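BlEst2 (Bacillus licheniformis, PDB 6WPX) probably hydrolyses ester bonds as a lipase or esterase, with a C-terminal domain that has an autoinhibitory effect. Local coordinates at residues D44-G55 and R111-G121; G150-Y158 and K344-G352. All blocks are in the same frame, centred on the assembly; numbering follows the deposited sequence.

Interaction 1: D44-G55 and R111-G121; sequences DPAKPPIVFVHG and RKVILVSYSKG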
ATOM      1  N   ASP A  44      15.008  -5.777  33.487  1.00 25.57           N
ATOM      2  CA  ASP A  44      14.388  -4.725  34.313  1.00 25.23           C
ATOM      3  C   ASP A  44      12.881  -4.882  34.198  1.00 29.13           C
ATOM      4  O   ASP A  44      12.407  -4.908  33.088  1.00 28.33           O
ATOM      5  CB  ASP A  44      14.868  -3.391  33.751  1.00 26.11           C
ATOM      6  CG  ASP A  44      14.386  -2.116  34.401  1.00 27.91           C
ATOM      7  OD1 ASP A  44      13.441  -2.135  35.165  1.00 26.53           O
ATOM      8  OD2 ASP A  44      14.968  -1.126  34.072  1.00 29.90           O
ATOM      9  N   PRO A  45      12.113  -4.935  35.299  1.00 27.13           N
ATOM     10  CA  PRO A  45      10.676  -4.987  35.195  1.00 27.12           C
ATOM     11  C   PRO A  45      10.105  -3.798  34.404  1.00 27.71           C
ATOM     12  O   PRO A  45       9.099  -3.973  33.833  1.00 26.84           O
ATOM     13  CB  PRO A  45      10.173  -4.937  36.638  1.00 30.55           C
ATOM     14  CG  PRO A  45      11.361  -5.344  37.465  1.00 35.13           C
ATOM     15  CD  PRO A  45      12.585  -4.946  36.672  1.00 29.49           C
ATOM     16  N   ALA A  46      10.762  -2.631  34.440  1.00 23.08           N
ATOM     17  CA  ALA A  46      10.299  -1.438  33.714  1.00 21.45           C
ATOM     18  C   ALA A  46      10.445  -1.621  32.196  1.00 23.93           C
ATOM     19  O   ALA A  46       9.868  -0.844  31.425  1.00 22.25           O
ATOM     20  CB  ALA A  46      11.085  -0.202  34.154  1.00 21.73           C
ATOM     21  N   LYS A  47      11.236  -2.633  31.781  1.00 19.28           N
ATOM     22  CA  LYS A  47      11.513  -2.939  30.378  1.00 18.31           C
ATOM     23  C   LYS A  47      10.932  -4.293  29.932  1.00 22.97           C
ATOM     24  O   LYS A  47      11.641  -5.300  29.961  1.00 23.68           O
ATOM     25  CB  LYS A  47      13.023  -2.885  30.093  1.00 17.19           C
ATOM     26  CG  LYS A  47      13.640  -1.510  30.245  1.00 15.44           C
ATOM     27  CD  LYS A  47      15.143  -1.583  30.021  1.00 21.27           C
ATOM     28  CE  LYS A  47      15.798  -0.246  30.185  1.00 25.29           C
ATOM     29  NZ  LYS A  47      15.597   0.278  31.573  1.00 26.68           N
ATOM     30  N   PRO A  48       9.684  -4.342  29.416  1.00 21.21           N
ATOM     31  CA  PRO A  48       9.148  -5.636  28.949  1.00 20.88           C
ATOM     32  C   PRO A  48       9.923  -6.162  27.731  1.00 22.42           C
ATOM     33  O   PRO A  48      10.473  -5.352  26.974  1.00 19.20           O
ATOM     34  CB  PRO A  48       7.691  -5.307  28.572  1.00 22.28           C
ATOM     35  CG  PRO A  48       7.375  -4.047  29.350  1.00 26.32           C
ATOM     36  CD  PRO A  48       8.671  -3.271  29.295  1.00 21.78           C
ATOM     37  N   PRO A  49       9.997  -7.497  27.511  1.00 18.32           N
ATOM     38  CA  PRO A  49      10.670  -7.983  26.302  1.00 18.38           C
ATOM     39  C   PRO A  49       9.911  -7.522  25.044  1.00 21.15           C
ATOM     40  O   PRO A  49       8.700  -7.282  25.081  1.00 18.73           O
ATOM     41  CB  PRO A  49      10.593  -9.511  26.440  1.00 21.33           C
ATOM     42  CG  PRO A  49      10.282  -9.746  27.936  1.00 25.80           C
ATOM     43  CD  PRO A  49       9.414  -8.608  28.299  1.00 20.07           C
ATOM     44  N   ILE A  50      10.630  -7.376  23.936  1.00 18.55           N
ATOM     45  CA  ILE A  50       9.991  -6.946  22.685  1.00 16.50           C
ATOM     46  C   ILE A  50       9.881  -8.108  21.740  1.00 20.05           C
ATOM     47  O   ILE A  50      10.874  -8.776  21.481  1.00 19.70           O
ATOM     48  CB  ILE A  50      10.749  -5.775  22.009  1.00 16.53           C
ATOM     49  CG1 ILE A  50      10.947  -4.575  22.946  1.00 15.90           C
ATOM     50  CG2 ILE A  50      10.067  -5.374  20.705  1.00 12.66           C
ATOM     51  CD1 ILE A  50      12.169  -3.729  22.547  1.00 14.08           C
ATOM     52  N   VAL A  51       8.700  -8.299  21.163  1.00 17.22           N
ATOM     53  CA  VAL A  51       8.504  -9.280  20.101  1.00 16.33           C
ATOM     54  C   VAL A  51       8.436  -8.486  18.798  1.00 20.82           C
ATOM     55  O   VAL A  51       7.549  -7.648  18.626  1.00 21.18           O
ATOM     56  CB  VAL A  51       7.268 -10.182  20.308  1.00 19.18           C
ATOM     57  CG1 VAL A  51       7.042 -11.093  19.091  1.00 19.05           C
ATOM     58  CG2 VAL A  51       7.422 -11.005  21.572  1.00 18.12           C
ATOM     59  N   PHE A  52       9.389  -8.751  17.894  1.00 17.26           N
ATOM     60  CA  PHE A  52       9.467  -8.076  16.598  1.00 16.15           C
ATOM     61  C   PHE A  52       8.703  -8.868  15.574  1.00 18.81           C
ATOM     62  O   PHE A  52       8.930 -10.071  15.429  1.00 18.41           O
ATOM     63  CB  PHE A  52      10.927  -7.837  16.190  1.00 17.01           C
ATOM     64  CG  PHE A  52      11.594  -6.783  17.046  1.00 16.08           C
ATOM     65  CD1 PHE A  52      11.499  -5.426  16.714  1.00 16.89           C
ATOM     66  CD2 PHE A  52      12.319  -7.139  18.181  1.00 15.67           C
ATOM     67  CE1 PHE A  52      12.127  -4.455  17.500  1.00 16.59           C
ATOM     68  CE2 PHE A  52      12.981  -6.164  18.942  1.00 17.75           C
ATOM     69  CZ  PHE A  52      12.874  -4.830  18.597  1.00 16.13           C
ATOM     70  N   VAL A  53       7.735  -8.200  14.912  1.00 14.92           N
ATOM     71  CA  VAL A  53       6.823  -8.826  13.949  1.00 14.35           C
ATOM     72  C   VAL A  53       7.033  -8.237  12.555  1.00 18.71           C
ATOM     73  O   VAL A  53       6.832  -7.038  12.358  1.00 18.52           O
ATOM     74  CB  VAL A  53       5.343  -8.769  14.419  1.00 16.37           C
ATOM     75  CG1 VAL A  53       4.419  -9.535  13.454  1.00 15.02           C
ATOM     76  CG2 VAL A  53       5.191  -9.322  15.838  1.00 17.11           C
ATOM     77  N   HIS A  54       7.477  -9.081  11.609  1.00 15.47           N
ATOM     78  CA  HIS A  54       7.743  -8.686  10.222  1.00 14.33           C
ATOM     79  C   HIS A  54       6.444  -8.353   9.446  1.00 19.53           C
ATOM     80  O   HIS A  54       5.325  -8.612   9.914  1.00 17.60           O
ATOM     81  CB  HIS A  54       8.509  -9.791   9.485  1.00 13.95           C
ATOM     82  CG  HIS A  54       7.682 -11.039   9.298  1.00 16.52           C
ATOM     83  ND1 HIS A  54       6.766 -11.153   8.267  1.00 16.97           N
ATOM     84  CD2 HIS A  54       7.630 -12.158  10.056  1.00 17.66           C
ATOM     85  CE1 HIS A  54       6.215 -12.353   8.409  1.00 17.63           C
ATOM     86  NE2 HIS A  54       6.703 -12.987   9.482  1.00 18.02           N
ATOM     87  N   GLY A  55       6.627  -7.897   8.217  1.00 17.54           N
ATOM     88  CA  GLY A  55       5.522  -7.519   7.354  1.00 16.73           C
ATOM     89  C   GLY A  55       5.299  -8.458   6.199  1.00 19.67           C
ATOM     90  O   GLY A  55       5.785  -9.598   6.176  1.00 16.82           O
ATOM     91  N   ARG A 111       6.385 -12.916  31.630  1.00 26.71           N
ATOM     92  CA  ARG A 111       5.722 -11.603  31.710  1.00 26.07           C
ATOM     93  C   ARG A 111       5.253 -11.132  30.340  1.00 28.63           C
ATOM     94  O   ARG A 111       5.697 -11.668  29.319  1.00 27.50           O
ATOM     95  CB  ARG A 111       6.656 -10.530  32.321  1.00 25.37           C
ATOM     96  CG  ARG A 111       8.020 -10.384  31.629  1.00 28.57           C
ATOM     97  CD  ARG A 111       8.900  -9.478  32.437  1.00 35.50           C
ATOM     98  NE  ARG A 111      10.271  -9.454  31.938  1.00 43.90           N
ATOM     99  CZ  ARG A 111      11.006  -8.351  31.844  1.00 46.38           C
ATOM    100  NH1 ARG A 111      10.499  -7.176  32.190  1.00 21.66           N
ATOM    101  NH2 ARG A 111      12.247  -8.413  31.383  1.00 40.84           N
ATOM    102  N   LYS A 112       4.384 -10.082  30.337  1.00 24.93           N
ATOM    103  CA  LYS A 112       3.825  -9.458  29.135  1.00 23.42           C
ATOM    104  C   LYS A 112       4.914  -8.817  28.308  1.00 24.15           C
ATOM    105  O   LYS A 112       5.919  -8.321  28.831  1.00 21.72           O
ATOM    106  CB  LYS A 112       2.711  -8.445  29.455  1.00 25.24           C
ATOM    107  CG  LYS A 112       1.414  -9.096  29.923  1.00 33.06           C
ATOM    108  CD  LYS A 112       0.297  -8.086  29.960  1.00 41.55           C
ATOM    109  CE  LYS A 112      -0.801  -8.486  30.909  1.00 54.29           C
ATOM    110  NZ  LYS A 112      -2.110  -7.944  30.466  1.00 72.61           N
ATOM    111  N   VAL A 113       4.752  -8.925  27.007  1.00 18.97           N
ATOM    112  CA  VAL A 113       5.715  -8.417  26.048  1.00 17.77           C
ATOM    113  C   VAL A 113       5.162  -7.196  25.328  1.00 22.99           C
ATOM    114  O   VAL A 113       3.965  -6.899  25.396  1.00 23.27           O
ATOM    115  CB  VAL A 113       6.154  -9.523  25.047  1.00 21.14           C
ATOM    116  CG1 VAL A 113       6.698 -10.747  25.772  1.00 22.70           C
ATOM    117  CG2 VAL A 113       5.015  -9.914  24.101  1.00 21.14           C
ATOM    118  N   ILE A 114       6.043  -6.517  24.594  1.00 18.48           N
ATOM    119  CA  ILE A 114       5.674  -5.379  23.763  1.00 17.05           C
ATOM    120  C   ILE A 114       5.738  -5.905  22.335  1.00 19.22           C
ATOM    121  O   ILE A 114       6.665  -6.633  22.008  1.00 17.30           O
ATOM    122  CB  ILE A 114       6.681  -4.215  23.976  1.00 17.47           C
ATOM    123  CG1 ILE A 114       6.512  -3.577  25.371  1.00 16.73           C
ATOM    124  CG2 ILE A 114       6.585  -3.149  22.834  1.00 15.93           C
ATOM    125  CD1 ILE A 114       7.735  -2.714  25.769  1.00 22.57           C
ATOM    126  N   LEU A 115       4.781  -5.540  21.495  1.00 17.68           N
ATOM    127  CA  LEU A 115       4.914  -5.892  20.081  1.00 16.28           C
ATOM    128  C   LEU A 115       5.450  -4.681  19.346  1.00 18.33           C
ATOM    129  O   LEU A 115       4.908  -3.579  19.501  1.00 15.98           O
ATOM    130  CB  LEU A 115       3.587  -6.348  19.456  1.00 15.94           C
ATOM    131  CG  LEU A 115       2.929  -7.611  20.030  1.00 23.00           C
ATOM    132  CD1 LEU A 115       1.640  -7.894  19.315  1.00 24.40           C
ATOM    133  CD2 LEU A 115       3.845  -8.830  19.913  1.00 25.75           C
ATOM    134  N   VAL A 116       6.534  -4.883  18.566  1.00 15.87           N
ATOM    135  CA  VAL A 116       7.062  -3.878  17.635  1.00 14.28           C
ATOM    136  C   VAL A 116       6.817  -4.536  16.299  1.00 18.94           C
ATOM    137  O   VAL A 116       7.424  -5.553  15.987  1.00 18.01           O
ATOM    138  CB  VAL A 116       8.514  -3.388  17.848  1.00 16.31           C
ATOM    139  CG1 VAL A 116       8.955  -2.502  16.662  1.00 15.07           C
ATOM    140  CG2 VAL A 116       8.611  -2.585  19.152  1.00 16.59           C
ATOM    141  N   SER A 117       5.829  -4.022  15.578  1.00 16.22           N
ATOM    142  CA  SER A 117       5.344  -4.633  14.363  1.00 15.89           C
ATOM    143  C   SER A 117       5.482  -3.773  13.139  1.00 19.32           C
ATOM    144  O   SER A 117       5.040  -2.632  13.115  1.00 19.03           O
ATOM    145  CB  SER A 117       3.893  -5.038  14.563  1.00 19.08           C
ATOM    146  OG  SER A 117       3.816  -5.870  15.710  1.00 22.16           O
ATOM    147  N   TYR A 118       6.014  -4.358  12.089  1.00 15.82           N
ATOM    148  CA  TYR A 118       6.244  -3.659  10.837  1.00 14.36           C
ATOM    149  C   TYR A 118       5.243  -3.983   9.763  1.00 18.06           C
ATOM    150  O   TYR A 118       4.953  -5.156   9.544  1.00 17.56           O
ATOM    151  CB  TYR A 118       7.641  -4.068  10.352  1.00 14.70           C
ATOM    152  CG  TYR A 118       8.021  -3.664   8.936  1.00 13.33           C
ATOM    153  CD1 TYR A 118       7.974  -2.326   8.535  1.00 13.53           C
ATOM    154  CD2 TYR A 118       8.640  -4.573   8.080  1.00 15.41           C
ATOM    155  CE1 TYR A 118       8.484  -1.921   7.303  1.00 15.70           C
ATOM    156  CE2 TYR A 118       9.151  -4.180   6.845  1.00 16.35           C
ATOM    157  CZ  TYR A 118       9.062  -2.859   6.455  1.00 18.46           C
ATOM    158  OH  TYR A 118       9.548  -2.500   5.227  1.00 13.53           O
ATOM    159  N   SER A 119       4.811  -2.946   8.989  1.00 16.24           N
ATOM    160  CA  SER A 119       3.983  -3.129   7.789  1.00 15.11           C
ATOM    161  C   SER A 119       2.738  -3.967   8.131  1.00 17.47           C
ATOM    162  O   SER A 119       2.144  -3.720   9.181  1.00 16.90           O
ATOM    163  CB  SER A 119       4.870  -3.683   6.659  1.00 19.45           C
ATOM    164  OG  SER A 119       4.243  -4.315   5.552  1.00 41.24           O
ATOM    165  N   LYS A 120       2.388  -5.002   7.348  1.00 13.29           N
ATOM    166  CA  LYS A 120       1.251  -5.857   7.644  1.00 14.12           C
ATOM    167  C   LYS A 120       1.322  -6.517   9.047  1.00 18.80           C
ATOM    168  O   LYS A 120       0.286  -6.884   9.607  1.00 18.56           O
ATOM    169  CB  LYS A 120       1.087  -6.918   6.539  1.00 15.59           C
ATOM    170  CG  LYS A 120      -0.110  -7.830   6.778  1.00 20.31           C
ATOM    171  CD  LYS A 120      -0.355  -8.820   5.621  1.00 16.36           C
ATOM    172  CE  LYS A 120      -1.342  -9.866   6.083  1.00 17.07           C
ATOM    173  NZ  LYS A 120      -0.663 -10.853   6.955  1.00 22.66           N
ATOM    174  N   GLY A 121       2.536  -6.692   9.579  1.00 15.88           N
ATOM    175  CA  GLY A 121       2.722  -7.244  10.916  1.00 15.91           C
ATOM    176  C   GLY A 121       1.938  -6.486  11.981  1.00 18.93           C
ATOM    177  O   GLY A 121       1.535  -7.090  12.959  1.00 20.11           O
TER
HETATM  178  O   HOH W   1       7.974  -6.276  33.031  1.00 31.16           O
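Asp44 offers its carbonyl O to NH1 of Arg111 (3.1 Å), which comes from above the carbonyl plane, on the face opposite the one used by Lys47 N in the same type I turn. That NH1 also makes a weak bond to Lys47 O and, near the guanidinium plane, gives to a water that in turn donates to Pro45 O. The Asp44 carboxylate is engaged within the turn, through an Asx turn to Ala46 N and a salt bridge to Lys47 NZ. Pro48 lays CD against CD1 of Ile114 (3.7 Å), and Pro49 CD sits over the centre of one face of the Arg111 guanidinium. Pairing proper starts where Pro49 O accepts from Ile114 N (2.8 Å). Strands 50-53 and 113-118 run parallel in the middle of the alpha/beta-hydrolase sheet, flanked by strands 80-83 and 138-144. On one face, Ile50 CG2 meets Val116 CG2 (3.5 Å) and overhangs the rim of the Phe52 ring, which lies alongside Val116. On the other, under helices 91-109 and 121-131, Val51 CG2 touches Val113 CG2 (3.7 Å) and Leu115 CD2 reaches Val51 CB. Val53 CB packs on Ser117 OG (3.5 Å), a hydroxyl hydrogen-bonded to Ser125, while Val53 O takes Tyr118 N. His54 ND1 bonds Gly55 O, and Gly55 CA lies 3.9 Å from Ser119 OG; a beta carbon on the glycine would run into Ser119 CB. Ser119, with phi 53° and psi -132° between strand and helix, is consistent with a nucleophile elbow.

Interaction 2: G150-Y158 and K344-G352; sequences GSQLADLAY and KTADVFEGG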
ATOM      1  N   GLY A 150      -5.293   0.162   4.969  1.00 15.32           N
ATOM      2  CA  GLY A 150      -5.070  -0.454   3.678  1.00 14.00           C
ATOM      3  C   GLY A 150      -4.027   0.214   2.812  1.00 18.55           C
ATOM      4  O   GLY A 150      -3.549   1.318   3.095  1.00 17.83           O
ATOM      5  N   SER A 151      -3.699  -0.466   1.732  1.00 15.91           N
ATOM      6  CA  SER A 151      -2.714  -0.041   0.770  1.00 15.22           C
ATOM      7  C   SER A 151      -3.365   0.259  -0.586  1.00 18.06           C
ATOM      8  O   SER A 151      -4.002  -0.629  -1.171  1.00 16.07           O
ATOM      9  CB  SER A 151      -1.662  -1.133   0.615  1.00 15.66           C
ATOM     10  OG  SER A 151      -0.868  -0.836  -0.518  1.00 16.28           O
ATOM     11  N   GLN A 152      -3.203   1.506  -1.081  1.00 14.61           N
ATOM     12  CA  GLN A 152      -3.716   1.894  -2.416  1.00 13.93           C
ATOM     13  C   GLN A 152      -2.937   1.141  -3.514  1.00 17.16           C
ATOM     14  O   GLN A 152      -3.448   0.939  -4.611  1.00 14.99           O
ATOM     15  CB  GLN A 152      -3.676   3.413  -2.650  1.00 14.03           C
ATOM     16  CG  GLN A 152      -4.579   4.220  -1.676  1.00 18.81           C
ATOM     17  CD  GLN A 152      -3.794   4.703  -0.458  1.00 25.17           C
ATOM     18  OE1 GLN A 152      -2.804   4.085  -0.028  1.00 20.54           O
ATOM     19  NE2 GLN A 152      -4.250   5.806   0.137  1.00 15.47           N
ATOM     20  N   LEU A 153      -1.722   0.689  -3.186  1.00 13.20           N
ATOM     21  CA  LEU A 153      -0.909  -0.120  -4.095  1.00 13.01           C
ATOM     22  C   LEU A 153      -1.496  -1.534  -4.185  1.00 16.01           C
ATOM     23  O   LEU A 153      -1.481  -2.128  -5.262  1.00 14.94           O
ATOM     24  CB  LEU A 153       0.545  -0.133  -3.641  1.00 12.61           C
ATOM     25  CG  LEU A 153       1.291   1.195  -3.881  1.00 16.09           C
ATOM     26  CD1 LEU A 153       2.635   1.197  -3.137  1.00 15.04           C
ATOM     27  CD2 LEU A 153       1.498   1.440  -5.408  1.00 14.51           C
ATOM     28  N   ALA A 154      -2.052  -2.060  -3.057  1.00 13.18           N
ATOM     29  CA  ALA A 154      -2.744  -3.344  -3.100  1.00 16.00           C
ATOM     30  C   ALA A 154      -4.023  -3.170  -3.931  1.00 19.51           C
ATOM     31  O   ALA A 154      -4.336  -4.055  -4.710  1.00 20.62           O
ATOM     32  CB  ALA A 154      -3.072  -3.845  -1.692  1.00 16.64           C
ATOM     33  N   ASP A 155      -4.727  -2.004  -3.808  1.00 16.76           N
ATOM     34  CA  ASP A 155      -5.928  -1.725  -4.607  1.00 17.34           C
ATOM     35  C   ASP A 155      -5.563  -1.755  -6.070  1.00 20.44           C
ATOM     36  O   ASP A 155      -6.307  -2.316  -6.875  1.00 20.64           O
ATOM     37  CB  ASP A 155      -6.521  -0.353  -4.288  1.00 17.71           C
ATOM     38  CG  ASP A 155      -7.044  -0.244  -2.888  1.00 20.82           C
ATOM     39  OD1 ASP A 155      -7.128  -1.283  -2.205  1.00 19.01           O
ATOM     40  OD2 ASP A 155      -7.417   0.873  -2.484  1.00 19.39           O
ATOM     41  N   LEU A 156      -4.405  -1.158  -6.403  1.00 15.47           N
ATOM     42  CA  LEU A 156      -3.867  -1.131  -7.759  1.00 15.42           C
ATOM     43  C   LEU A 156      -3.588  -2.538  -8.267  1.00 18.13           C
ATOM     44  O   LEU A 156      -4.032  -2.867  -9.371  1.00 16.36           O
ATOM     45  CB  LEU A 156      -2.603  -0.237  -7.858  1.00 14.25           C
ATOM     46  CG  LEU A 156      -1.874  -0.228  -9.205  1.00 15.63           C
ATOM     47  CD1 LEU A 156      -2.741   0.392 -10.325  1.00 14.42           C
ATOM     48  CD2 LEU A 156      -0.529   0.521  -9.093  1.00 16.24           C
ATOM     49  N   ALA A 157      -2.878  -3.369  -7.472  1.00 14.71           N
ATOM     50  CA  ALA A 157      -2.531  -4.754  -7.819  1.00 14.77           C
ATOM     51  C   ALA A 157      -3.761  -5.623  -8.151  1.00 17.34           C
ATOM     52  O   ALA A 157      -3.661  -6.549  -8.949  1.00 15.63           O
ATOM     53  CB  ALA A 157      -1.771  -5.400  -6.675  1.00 16.08           C
ATOM     54  N   TYR A 158      -4.884  -5.374  -7.474  1.00 14.65           N
ATOM     55  CA  TYR A 158      -6.119  -6.126  -7.653  1.00 15.88           C
ATOM     56  C   TYR A 158      -7.066  -5.512  -8.694  1.00 19.96           C
ATOM     57  O   TYR A 158      -8.159  -6.028  -8.909  1.00 22.43           O
ATOM     58  CB  TYR A 158      -6.813  -6.305  -6.296  1.00 16.88           C
ATOM     59  CG  TYR A 158      -6.215  -7.467  -5.552  1.00 18.39           C
ATOM     60  CD1 TYR A 158      -5.010  -7.331  -4.861  1.00 18.19           C
ATOM     61  CD2 TYR A 158      -6.789  -8.739  -5.626  1.00 19.87           C
ATOM     62  CE1 TYR A 158      -4.408  -8.421  -4.237  1.00 18.48           C
ATOM     63  CE2 TYR A 158      -6.183  -9.841  -5.016  1.00 21.16           C
ATOM     64  CZ  TYR A 158      -4.998  -9.671  -4.318  1.00 24.75           C
ATOM     65  OH  TYR A 158      -4.412 -10.736  -3.698  1.00 28.58           O
ATOM     66  N   LYS A 344      13.717  -2.190  -9.226  1.00 30.37           N
ATOM     67  CA  LYS A 344      12.883  -3.331  -8.897  1.00 29.46           C
ATOM     68  C   LYS A 344      11.611  -2.728  -8.276  1.00 32.92           C
ATOM     69  O   LYS A 344      11.659  -1.624  -7.737  1.00 31.34           O
ATOM     70  CB  LYS A 344      13.570  -4.212  -7.837  1.00 32.44           C
ATOM     71  CG  LYS A 344      14.748  -5.021  -8.337  1.00 46.40           C
ATOM     72  CD  LYS A 344      15.223  -5.947  -7.236  1.00 50.61           C
ATOM     73  CE  LYS A 344      16.421  -6.755  -7.647  1.00 63.17           C
ATOM     74  NZ  LYS A 344      16.848  -7.681  -6.563  1.00 71.53           N
ATOM     75  N   THR A 345      10.486  -3.429  -8.342  1.00 30.17           N
ATOM     76  CA  THR A 345       9.298  -2.945  -7.641  1.00 29.58           C
ATOM     77  C   THR A 345       9.380  -3.516  -6.227  1.00 35.03           C
ATOM     78  O   THR A 345      10.217  -4.381  -5.972  1.00 36.39           O
ATOM     79  CB  THR A 345       8.007  -3.243  -8.400  1.00 29.99           C
ATOM     80  OG1 THR A 345       8.073  -4.567  -8.884  1.00 29.10           O
ATOM     81  CG2 THR A 345       7.790  -2.297  -9.556  1.00 30.31           C
ATOM     82  N   ALA A 346       8.556  -3.044  -5.318  1.00 30.98           N
ATOM     83  CA  ALA A 346       8.716  -3.516  -3.932  1.00 30.33           C
ATOM     84  C   ALA A 346       7.360  -3.855  -3.324  1.00 33.38           C
ATOM     85  O   ALA A 346       6.361  -3.610  -3.969  1.00 32.60           O
ATOM     86  CB  ALA A 346       9.386  -2.423  -3.167  1.00 30.86           C
ATOM     87  N   ASP A 347       7.376  -4.389  -2.104  1.00 30.65           N
ATOM     88  CA  ASP A 347       6.154  -4.721  -1.322  1.00 29.26           C
ATOM     89  C   ASP A 347       5.145  -5.489  -2.187  1.00 29.46           C
ATOM     90  O   ASP A 347       5.466  -6.550  -2.700  1.00 27.16           O
ATOM     91  CB  ASP A 347       5.612  -3.520  -0.516  1.00 31.52           C
ATOM     92  CG  ASP A 347       5.222  -2.210  -1.233  1.00 44.86           C
ATOM     93  OD1 ASP A 347       6.103  -1.371  -1.458  1.00 48.73           O
ATOM     94  OD2 ASP A 347       4.030  -2.041  -1.546  1.00 35.66           O
ATOM     95  N   VAL A 348       3.943  -4.948  -2.271  1.00 26.22           N
ATOM     96  CA  VAL A 348       2.800  -5.457  -3.061  1.00 25.53           C
ATOM     97  C   VAL A 348       3.254  -5.846  -4.466  1.00 28.97           C
ATOM     98  O   VAL A 348       2.744  -6.829  -4.940  1.00 28.29           O
ATOM     99  CB  VAL A 348       1.704  -4.390  -3.045  1.00 28.12           C
ATOM    100  CG1 VAL A 348       0.711  -4.569  -4.161  1.00 27.40           C
ATOM    101  CG2 VAL A 348       1.035  -4.367  -1.691  1.00 27.41           C
ATOM    102  N   PHE A 349       4.174  -5.093  -5.076  1.00 25.91           N
ATOM    103  CA  PHE A 349       4.625  -5.450  -6.419  1.00 26.04           C
ATOM    104  C   PHE A 349       6.015  -6.124  -6.406  1.00 31.87           C
ATOM    105  O   PHE A 349       6.654  -6.208  -7.457  1.00 33.16           O
ATOM    106  CB  PHE A 349       4.599  -4.225  -7.365  1.00 26.95           C
ATOM    107  CG  PHE A 349       3.217  -3.790  -7.799  1.00 26.92           C
ATOM    108  CD1 PHE A 349       2.495  -2.867  -7.056  1.00 27.41           C
ATOM    109  CD2 PHE A 349       2.644  -4.298  -8.953  1.00 28.18           C
ATOM    110  CE1 PHE A 349       1.211  -2.468  -7.462  1.00 30.27           C
ATOM    111  CE2 PHE A 349       1.357  -3.902  -9.356  1.00 29.32           C
ATOM    112  CZ  PHE A 349       0.658  -2.981  -8.617  1.00 28.38           C
ATOM    113  N   GLU A 350       6.467  -6.655  -5.253  1.00 26.67           N
ATOM    114  CA  GLU A 350       7.748  -7.368  -5.180  1.00 26.79           C
ATOM    115  C   GLU A 350       7.861  -8.429  -6.307  1.00 29.23           C
ATOM    116  O   GLU A 350       6.887  -9.140  -6.597  1.00 27.77           O
ATOM    117  CB  GLU A 350       7.899  -8.049  -3.809  1.00 28.82           C
ATOM    118  CG  GLU A 350       9.208  -8.787  -3.596  1.00 39.47           C
ATOM    119  CD  GLU A 350       9.431  -9.180  -2.156  1.00 69.40           C
ATOM    120  OE1 GLU A 350      10.186  -8.461  -1.466  1.00 76.47           O
ATOM    121  OE2 GLU A 350       8.792 -10.152  -1.691  1.00 61.73           O
ATOM    122  N   GLY A 351       9.028  -8.489  -6.944  1.00 26.77           N
ATOM    123  CA  GLY A 351       9.296  -9.457  -8.001  1.00 27.74           C
ATOM    124  C   GLY A 351       9.291  -8.908  -9.412  1.00 34.62           C
ATOM    125  O   GLY A 351       9.675  -9.608 -10.341  1.00 37.13           O
ATOM    126  N   GLY A 352       8.847  -7.669  -9.583  1.00 30.65           N
ATOM    127  CA  GLY A 352       8.791  -7.029 -10.889  1.00 29.95           C
ATOM    128  C   GLY A 352       9.798  -5.911 -11.047  1.00 31.10           C
ATOM    129  O   GLY A 352      10.676  -5.718 -10.195  1.00 31.12           O
TER
HETATM  130  O   HOH W   2       1.741  -1.039  -0.204  1.00 16.39           O
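Val348 drives its isopropyl group into the flank of helix 152-157, and its two methyls divide the helix surface between them. CG1, anti to the backbone N (chi1 161°), reaches Ala157 CB at 3.6 Å and also lies against Leu153 O and Ala154 CA. CG2 turns toward the start of the helix, 4.1 Å from Ala154 CB and within loose reach of Ser151 OG. The small side chains of Ala154 and Ala157 let the valine come this close to the helix backbone.

Phe349 follows with the far end of its ring. CZ lies 3.7 Å from Leu156 CD2, the leucine crossing the phenylalanine at about a right angle, and 3.7 Å from Ala157 CA, while CE1 approaches Leu153 O obliquely. Leu380 of strand 377-386 touches both Phe349 and Leu156, continuing the apolar patch into the beta-rich part of the chain. On the side of Asp347, Leu153 likewise crosses the aspartate at roughly a right angle, CD1 against OD2 at 3.9 Å.

The polar link is indirect. A water takes a hydrogen bond from Ser151 OG (2.6 Å) and donates to Asp347 OD2 (2.8 Å), an oxygen that also accepts a weak bond from Val348 N. Ser151 OG meanwhile caps the helix, accepting from Ala154 N and, weakly, from Leu153 N. With an alanine here the two amides would probably lose their cap and the water its donor, breaking the bridge to Asp347. What results is an N-capped helix of the alpha/beta-hydrolase domain packed through small and apolar side chains on the loop that joins strands 341-344 and 353-360 of an antiparallel sheet, probably part of the C-terminal domain.

Interaction 1 builds the centre of the alpha/beta-hydrolase sheet, whereas interaction 2 fastens that domain to the beta-rich C-terminal part; their centres are 26 Å apart. They converge at one end, where nearest atoms come within about 6 Å without touching: Ser119 OG at the elbow of 111-121 lies 6.3 Å from Asp347 CB of 344-352. If Ser119 is the nucleophile, as its place in the fold suggests, the loop held by interaction 2 stands close to the probable active site. Such proximity is consistent with the autoinhibitory effect of the C-terminal domain, with helix 152-157 providing a docking surface for that loop.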